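Local coordinates for 3-methyladenine dna-glycosylase (Archaeoglobus fulgidus, PDB 2JHN), which belongs to the helix-hairpin-helix superfamily of base excision DNA repair proteins and carries an additional TATA-box binding protein-like domain at its N-terminal end, at residues A[192-197]-A[209-214]; A[124-129]-A[185-190]; A[76-81]-A[199-204]. The protein carries 1 engineered substitution. One frame throughout, in Å; residues are numbered along the deposited sequence.

Contact 1: residues A[192-197]-A[209-214]; sequences AKEENL and YEYLTS. With NA (sodium ion), chain E.
In the first helix of a helix-hairpin-helix motif, Tyr211 reaches out to Glu194 and Leu197 of the connection that leads from helix 182-192 into helix 205-213. The phenol's position follows from the first torsion: CG lies anti to the backbone N (chi1 173°), which sends the ring away from the helix and brings its OH end to the loop. Tyr211 OH gives its hydrogen to Glu194 OE1 at 2.4 Å, a value so short that it deserves caution. The carboxylate oxygen arrives at the edge of the ring, in its plane, and the carboxylate itself is turned 38° from that plane. Leu197 crosses the tyrosine at about a right angle, with CD1 4.0 Å from Tyr211 CE2. A water donates to both Tyr211 OH and Glu195 O, each at 3.1 Å; with Leu197, these put both polar and apolar partners at the phenol end. Phe215 meets the same ring edge-to-face, and Trp203 packs on it as well. Two residues on, Thr213 O binds the sodium ion at 2.3 Å, joined by two waters and the carbonyls of Phe215 and Ile218. Backbone carbonyls gathered round a metal ion are typical of the hairpin in the helix-hairpin-helix motif.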
# COMPACT_ATOMS: atom_id res chain seq x y z
N ALA A 192 -7.07 11.57 -12.96
CA ALA A 192 -7.48 12.71 -12.10
C ALA A 192 -8.82 13.36 -12.50
O ALA A 192 -9.55 13.92 -11.66
CB ALA A 192 -6.34 13.77 -12.05
N LYS A 193 -9.15 13.29 -13.78
CA LYS A 193 -10.45 13.78 -14.29
C LYS A 193 -11.68 12.96 -13.87
O LYS A 193 -12.82 13.41 -14.01
CB LYS A 193 -10.39 13.86 -15.83
CG LYS A 193 -9.45 14.93 -16.33
CD LYS A 193 -9.33 14.90 -17.85
CE LYS A 193 -8.30 15.90 -18.33
NZ LYS A 193 -8.20 15.88 -19.82
N GLU A 194 -11.47 11.74 -13.36
CA GLU A 194 -12.57 10.85 -13.01
C GLU A 194 -13.28 11.28 -11.73
O GLU A 194 -12.64 11.60 -10.73
CB GLU A 194 -12.08 9.40 -12.87
CG GLU A 194 -11.52 8.81 -14.16
CD GLU A 194 -12.62 8.48 -15.16
OE1 GLU A 194 -13.42 7.56 -14.91
OE2 GLU A 194 -12.72 9.17 -16.18
N GLU A 195 -14.60 11.32 -11.78
CA GLU A 195 -15.41 11.65 -10.61
C GLU A 195 -15.71 10.39 -9.81
O GLU A 195 -15.70 9.29 -10.37
CB GLU A 195 -16.72 12.31 -11.03
CG GLU A 195 -16.55 13.73 -11.51
CD GLU A 195 -16.65 14.72 -10.38
OE1 GLU A 195 -16.71 14.30 -9.20
OE2 GLU A 195 -16.69 15.93 -10.68
N ASN A 196 -16.00 10.57 -8.52
CA ASN A 196 -16.45 9.50 -7.62
C ASN A 196 -15.48 8.32 -7.53
O ASN A 196 -15.87 7.17 -7.31
CB ASN A 196 -17.87 9.03 -8.01
CG ASN A 196 -18.88 10.19 -8.04
OD1 ASN A 196 -19.01 10.93 -7.06
ND2 ASN A 196 -19.58 10.34 -9.15
N LEU A 197 -14.20 8.60 -7.74
CA LEU A 197 -13.21 7.54 -7.81
C LEU A 197 -13.08 6.72 -6.50
O LEU A 197 -12.87 5.50 -6.54
CB LEU A 197 -11.87 8.15 -8.30
CG LEU A 197 -10.73 7.31 -8.83
CD1 LEU A 197 -11.15 6.39 -9.98
CD2 LEU A 197 -9.64 8.28 -9.26
N TYR A 209 -11.91 -4.42 -12.30
CA TYR A 209 -10.88 -4.84 -13.26
C TYR A 209 -11.14 -4.28 -14.66
O TYR A 209 -10.24 -3.77 -15.32
CB TYR A 209 -10.77 -6.39 -13.33
CG TYR A 209 -9.67 -6.84 -14.26
CD1 TYR A 209 -8.35 -6.94 -13.82
CD2 TYR A 209 -9.93 -7.13 -15.62
CE1 TYR A 209 -7.30 -7.34 -14.69
CE2 TYR A 209 -8.89 -7.53 -16.49
CZ TYR A 209 -7.58 -7.63 -16.02
OH TYR A 209 -6.56 -8.02 -16.89
N GLU A 210 -12.39 -4.36 -15.12
CA GLU A 210 -12.72 -3.86 -16.46
C GLU A 210 -12.65 -2.34 -16.54
O GLU A 210 -12.29 -1.79 -17.57
CB GLU A 210 -14.08 -4.38 -16.92
CG GLU A 210 -14.10 -5.86 -17.24
CD GLU A 210 -13.21 -6.23 -18.44
OE1 GLU A 210 -13.23 -5.48 -19.44
OE2 GLU A 210 -12.52 -7.27 -18.37
N TYR A 211 -12.97 -1.66 -15.44
CA TYR A 211 -12.82 -0.21 -15.40
C TYR A 211 -11.34 0.19 -15.49
O TYR A 211 -10.95 1.01 -16.34
CB TYR A 211 -13.48 0.37 -14.17
CG TYR A 211 -13.23 1.85 -13.97
CD1 TYR A 211 -13.92 2.81 -14.72
CD2 TYR A 211 -12.30 2.30 -13.02
CE1 TYR A 211 -13.68 4.19 -14.53
CE2 TYR A 211 -12.05 3.65 -12.81
CZ TYR A 211 -12.75 4.60 -13.58
OH TYR A 211 -12.53 5.93 -13.36
N LEU A 212 -10.51 -0.42 -14.64
CA LEU A 212 -9.08 -0.06 -14.63
C LEU A 212 -8.44 -0.33 -16.00
O LEU A 212 -7.79 0.54 -16.55
CB LEU A 212 -8.33 -0.79 -13.50
CG LEU A 212 -8.79 -0.29 -12.12
CD1 LEU A 212 -8.39 -1.32 -11.06
CD2 LEU A 212 -8.16 1.07 -11.86
N THR A 213 -8.70 -1.50 -16.56
CA THR A 213 -8.05 -1.91 -17.80
C THR A 213 -8.63 -1.20 -19.02
O THR A 213 -8.03 -1.24 -20.09
CB THR A 213 -8.07 -3.45 -18.03
OG1 THR A 213 -9.42 -3.93 -17.98
CG2 THR A 213 -7.21 -4.17 -16.99
N SER A 214 -9.77 -0.53 -18.84
CA SER A 214 -10.38 0.30 -19.89
C SER A 214 -9.54 1.55 -20.23
O SER A 214 -9.74 2.18 -21.29
CB SER A 214 -11.83 0.66 -19.54
OG SER A 214 -11.91 1.83 -18.74
NA NA E . -5.84 -0.92 -20.77
O HOH W 1 -14.88 6.52 -11.39
O HOH W 2 -3.71 -0.70 -21.97
O HOH W 3 -5.78 -3.32 -21.55

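Contact 2: residues A[124-129]-A[185-190]; sequences KAIIQQ and AELIVE
Ile126 lies against both Leu187 and Ile188, and its branched side chain shows how one residue can serve two partners at once. With CG1 anti to the carbonyl carbon (chi1 -70°) and CD1 extended beyond it, one arm runs out to Leu187, where CD1 comes within 3.7 Å of Leu187 CG. The other arm, CG2, stands 3.9 Å from Ile188 CG1. Leu187 takes a different conformation, its CG anti to the backbone N (chi1 -173°), and presents CG and CD2 to the isoleucine, the two chains crossing at a slant. Ile126 and Ile188 instead slide past one another in opposite directions. The end of Ile188 continues to the next residue of the facing helix, its CD1 resting 3.8 Å from Ile127 CG1. Ile188 thus bridges two successive side chains of helix 118-127. Beyond the pairing, NZ of Lys184, a residue of helix 182-192, bonds to the carbonyl oxygens of Ile127 and Gln129, and Ile127 also packs on helix 133-147. Between 124-129 and 185-190 the touching side chains are all aliphatic and buried, so this patch rests on complementary shape and the exclusion of water; Lys184, just outside it, adds a polar tie to the backbone at 127-129.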
# COMPACT_ATOMS: atom_id res chain seq x y z
N LYS A 124 0.15 5.78 -7.86
CA LYS A 124 1.40 5.11 -7.50
C LYS A 124 1.64 3.82 -8.31
O LYS A 124 2.79 3.52 -8.69
CB LYS A 124 1.50 4.89 -5.96
CG LYS A 124 1.62 6.19 -5.16
CD LYS A 124 1.77 5.95 -3.66
CE LYS A 124 3.11 6.50 -3.16
NZ LYS A 124 3.51 6.12 -1.74
N ALA A 125 0.57 3.08 -8.61
CA ALA A 125 0.71 1.86 -9.42
C ALA A 125 1.24 2.20 -10.84
O ALA A 125 2.07 1.48 -11.39
CB ALA A 125 -0.62 1.07 -9.48
N ILE A 126 0.75 3.30 -11.39
CA ILE A 126 1.18 3.79 -12.67
C ILE A 126 2.65 4.23 -12.63
O ILE A 126 3.45 3.86 -13.51
CB ILE A 126 0.28 4.96 -13.14
CG1 ILE A 126 -1.12 4.46 -13.50
CG2 ILE A 126 0.94 5.68 -14.37
CD1 ILE A 126 -2.13 5.61 -13.66
N ILE A 127 2.99 5.02 -11.60
CA ILE A 127 4.40 5.45 -11.38
C ILE A 127 5.37 4.27 -11.39
O ILE A 127 6.44 4.33 -12.03
CB ILE A 127 4.53 6.31 -10.10
CG1 ILE A 127 3.79 7.65 -10.29
CG2 ILE A 127 6.03 6.51 -9.70
CD1 ILE A 127 3.66 8.47 -9.00
N GLN A 128 4.99 3.19 -10.73
CA GLN A 128 5.81 1.98 -10.65
C GLN A 128 6.04 1.20 -11.96
O GLN A 128 6.92 0.35 -12.01
CB GLN A 128 5.21 1.07 -9.60
CG GLN A 128 6.21 0.17 -8.91
CD GLN A 128 5.52 -0.93 -8.17
OE1 GLN A 128 4.51 -0.69 -7.48
NE2 GLN A 128 6.03 -2.15 -8.31
N GLN A 129 5.26 1.47 -13.00
CA GLN A 129 5.37 0.74 -14.28
C GLN A 129 6.82 0.76 -14.82
O GLN A 129 7.41 1.83 -14.99
CB GLN A 129 4.35 1.25 -15.32
CG GLN A 129 2.88 1.01 -14.89
CD GLN A 129 1.81 1.50 -15.88
OE1 GLN A 129 2.05 2.39 -16.71
NE2 GLN A 129 0.63 0.92 -15.79
N ALA A 185 2.68 10.62 -16.89
CA ALA A 185 2.07 11.92 -16.59
C ALA A 185 0.72 12.08 -17.26
O ALA A 185 -0.25 12.49 -16.64
CB ALA A 185 3.02 13.08 -16.98
N GLU A 186 0.65 11.72 -18.53
CA GLU A 186 -0.58 11.75 -19.28
C GLU A 186 -1.70 10.87 -18.69
O GLU A 186 -2.84 11.28 -18.59
CB GLU A 186 -0.30 11.34 -20.73
CG GLU A 186 0.33 12.45 -21.54
CD GLU A 186 0.38 12.13 -23.02
OE1 GLU A 186 0.36 10.93 -23.38
OE2 GLU A 186 0.46 13.10 -23.82
N LEU A 187 -1.33 9.65 -18.30
CA LEU A 187 -2.30 8.71 -17.75
C LEU A 187 -2.81 9.16 -16.35
O LEU A 187 -4.00 9.08 -16.07
CB LEU A 187 -1.70 7.31 -17.72
CG LEU A 187 -2.59 6.12 -17.34
CD1 LEU A 187 -3.87 6.09 -18.18
CD2 LEU A 187 -1.79 4.82 -17.44
N ILE A 188 -1.90 9.63 -15.51
CA ILE A 188 -2.26 10.12 -14.17
C ILE A 188 -3.23 11.32 -14.28
O ILE A 188 -4.25 11.37 -13.61
CB ILE A 188 -1.01 10.41 -13.30
CG1 ILE A 188 -0.31 9.06 -12.99
CG2 ILE A 188 -1.41 11.19 -12.02
CD1 ILE A 188 1.04 9.18 -12.33
N VAL A 189 -2.93 12.25 -15.19
CA VAL A 189 -3.84 13.37 -15.41
C VAL A 189 -5.22 12.85 -15.87
O VAL A 189 -6.26 13.28 -15.37
CB VAL A 189 -3.22 14.42 -16.37
CG1 VAL A 189 -4.28 15.46 -16.81
CG2 VAL A 189 -2.03 15.12 -15.70
N GLU A 190 -5.21 11.87 -16.77
CA GLU A 190 -6.44 11.22 -17.24
C GLU A 190 -7.30 10.66 -16.08
O GLU A 190 -8.51 10.93 -15.97
CB GLU A 190 -6.08 10.11 -18.23
CG GLU A 190 -7.22 9.65 -19.12
CD GLU A 190 -6.84 8.51 -20.10
OE1 GLU A 190 -5.65 8.37 -20.48
OE2 GLU A 190 -7.77 7.78 -20.51

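Contact 3: residues A[76-81]-A[199-204]; sequences LVEYLG and ELKEWG
Glu78 and Lys201 make the whole of this contact, a single ion pair spanning two backbones whose nearest CA atoms, those same two residues, are 12.2 Å apart. The electrostatic part is a forked salt bridge. Lys201 NZ stands 2.7 Å from Glu78 OE1 and 2.8 Å from Glu78 OE2, meeting each oxygen on its syn side and lying 24° out of the carboxylate plane. The near equality of the two bonds means the ammonium sits across the mouth of the carboxylate instead of settling on one oxygen, which should limit the rotation of that group.

Reach is shared between the two chains, which approach from opposite directions. Glu78 holds CG anti to its backbone N (chi1 -178°) and is extended beyond it, while Lys201 bends at its third torsion (103°), well off a staggered value. Carbon contact is slight: Lys201 CE passes 3.4 Å from Glu78 OE2, and little surface is buried. Being only partly exposed, the pair probably feels less screening than a fully solvated one, although its strength cannot be judged from geometry alone.

Backbone bonding sets the platforms. Residues 199-202 belong to a 3-10 segment that begins earlier in the chain, with Glu202 N bonded to Glu199 O at 2.9 Å; Gly204 then occupies the N-cap of helix 205-213. On the other side, Gly81 takes positive phi where helix 69-80 ends.

Helix 69-80 lies on the five-stranded antiparallel sheet, with Leu76 touching Trp35 and Tyr79 touching Arg37 of strand 34-41. At the other end of the ion pair, Lys201 packs on Val118 of helix 118-127, so the ion pair links the TATA-box binding protein-like domain to the connection between helices 182-192 and 205-213.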
# COMPACT_ATOMS: atom_id res chain seq x y z
N LEU A 76 -7.35 4.23 9.62
CA LEU A 76 -6.03 3.75 10.08
C LEU A 76 -5.97 2.24 10.28
O LEU A 76 -4.94 1.61 10.00
CB LEU A 76 -5.59 4.46 11.35
CG LEU A 76 -5.41 5.98 11.21
CD1 LEU A 76 -5.14 6.58 12.60
CD2 LEU A 76 -4.30 6.31 10.24
N VAL A 77 -7.06 1.66 10.79
CA VAL A 77 -7.14 0.21 10.98
C VAL A 77 -6.96 -0.50 9.62
O VAL A 77 -6.21 -1.46 9.49
CB VAL A 77 -8.47 -0.20 11.63
CG1 VAL A 77 -8.70 -1.73 11.52
CG2 VAL A 77 -8.50 0.25 13.11
N GLU A 78 -7.67 -0.01 8.62
CA GLU A 78 -7.63 -0.59 7.27
C GLU A 78 -6.25 -0.35 6.60
O GLU A 78 -5.66 -1.25 5.97
CB GLU A 78 -8.75 0.03 6.44
CG GLU A 78 -8.81 -0.55 5.02
CD GLU A 78 -9.78 0.17 4.13
OE1 GLU A 78 -9.87 1.43 4.22
OE2 GLU A 78 -10.43 -0.51 3.31
N TYR A 79 -5.72 0.87 6.73
CA TYR A 79 -4.46 1.22 6.06
C TYR A 79 -3.23 0.51 6.66
O TYR A 79 -2.34 0.02 5.93
CB TYR A 79 -4.26 2.73 6.11
CG TYR A 79 -2.95 3.19 5.50
CD1 TYR A 79 -2.81 3.28 4.11
CD2 TYR A 79 -1.85 3.58 6.31
CE1 TYR A 79 -1.63 3.71 3.51
CE2 TYR A 79 -0.65 4.02 5.72
CZ TYR A 79 -0.56 4.09 4.31
OH TYR A 79 0.59 4.51 3.66
N LEU A 80 -3.16 0.50 7.98
CA LEU A 80 -2.01 -0.11 8.69
C LEU A 80 -2.18 -1.62 8.85
O LEU A 80 -1.22 -2.30 9.18
CB LEU A 80 -1.83 0.56 10.08
CG LEU A 80 -1.57 2.09 10.07
CD1 LEU A 80 -1.75 2.69 11.48
CD2 LEU A 80 -0.19 2.40 9.54
N GLY A 81 -3.40 -2.12 8.62
CA GLY A 81 -3.66 -3.56 8.70
C GLY A 81 -3.69 -4.06 10.16
O GLY A 81 -2.96 -4.99 10.51
N GLU A 199 -15.32 5.58 -4.79
CA GLU A 199 -16.33 4.52 -4.82
C GLU A 199 -15.85 3.19 -5.43
O GLU A 199 -16.46 2.14 -5.20
CB GLU A 199 -17.62 4.98 -5.53
CG GLU A 199 -18.29 6.16 -4.83
CD GLU A 199 -19.51 6.70 -5.60
OE1 GLU A 199 -19.78 6.21 -6.71
OE2 GLU A 199 -20.15 7.65 -5.09
N LEU A 200 -14.73 3.24 -6.17
CA LEU A 200 -14.19 2.04 -6.82
C LEU A 200 -13.91 0.94 -5.80
O LEU A 200 -14.00 -0.24 -6.13
CB LEU A 200 -12.92 2.39 -7.62
CG LEU A 200 -12.44 1.38 -8.67
CD1 LEU A 200 -13.47 1.19 -9.80
CD2 LEU A 200 -11.07 1.81 -9.22
N LYS A 201 -13.56 1.34 -4.58
CA LYS A 201 -13.36 0.39 -3.47
C LYS A 201 -14.52 -0.56 -3.22
O LYS A 201 -14.32 -1.67 -2.77
CB LYS A 201 -13.09 1.13 -2.17
CG LYS A 201 -11.67 1.45 -1.97
CD LYS A 201 -11.45 2.05 -0.61
CE LYS A 201 -10.86 1.03 0.31
NZ LYS A 201 -10.71 1.66 1.64
N GLU A 202 -15.74 -0.08 -3.46
CA GLU A 202 -16.95 -0.84 -3.15
C GLU A 202 -17.51 -1.59 -4.35
O GLU A 202 -18.55 -2.25 -4.22
CB GLU A 202 -18.03 0.12 -2.67
CG GLU A 202 -17.55 1.30 -1.89
CD GLU A 202 -17.65 1.07 -0.41
OE1 GLU A 202 -18.67 1.47 0.18
OE2 GLU A 202 -16.71 0.47 0.16
N TRP A 203 -16.86 -1.45 -5.52
CA TRP A 203 -17.24 -2.19 -6.72
C TRP A 203 -16.80 -3.63 -6.60
O TRP A 203 -15.90 -3.95 -5.83
CB TRP A 203 -16.59 -1.61 -7.98
CG TRP A 203 -17.13 -0.32 -8.54
CD1 TRP A 203 -17.73 0.70 -7.86
CD2 TRP A 203 -17.07 0.09 -9.91
NE1 TRP A 203 -18.07 1.72 -8.74
CE2 TRP A 203 -17.67 1.37 -10.00
CE3 TRP A 203 -16.57 -0.50 -11.07
CZ2 TRP A 203 -17.77 2.07 -11.21
CZ3 TRP A 203 -16.69 0.18 -12.28
CH2 TRP A 203 -17.27 1.46 -12.33
N GLY A 204 -17.43 -4.50 -7.38
CA GLY A 204 -16.98 -5.89 -7.47
C GLY A 204 -15.64 -5.95 -8.18
O GLY A 204 -15.30 -5.02 -8.93

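The three contacts grade from interior to surface. Contact 2 is wholly buried and aliphatic; contact 1 is partly buried and mixes a phenol-carboxylate hydrogen bond with apolar packing; contact 3 is a surface ion pair. Contacts 1 and 2 both belong to the helix-hairpin-helix part of the protein and adjoin along the chain, since helix 182-192 runs from contact 2 into the loop of contact 1. Contacts 1 and 3 draw on that same connection, 192-197 and 199-204, and touch directly: Leu200 packs on Tyr211 and Leu212. Contact 3 alone reaches the TATA-box binding protein-like domain, joining the two parts by charge where contact 2 joins helices by shape.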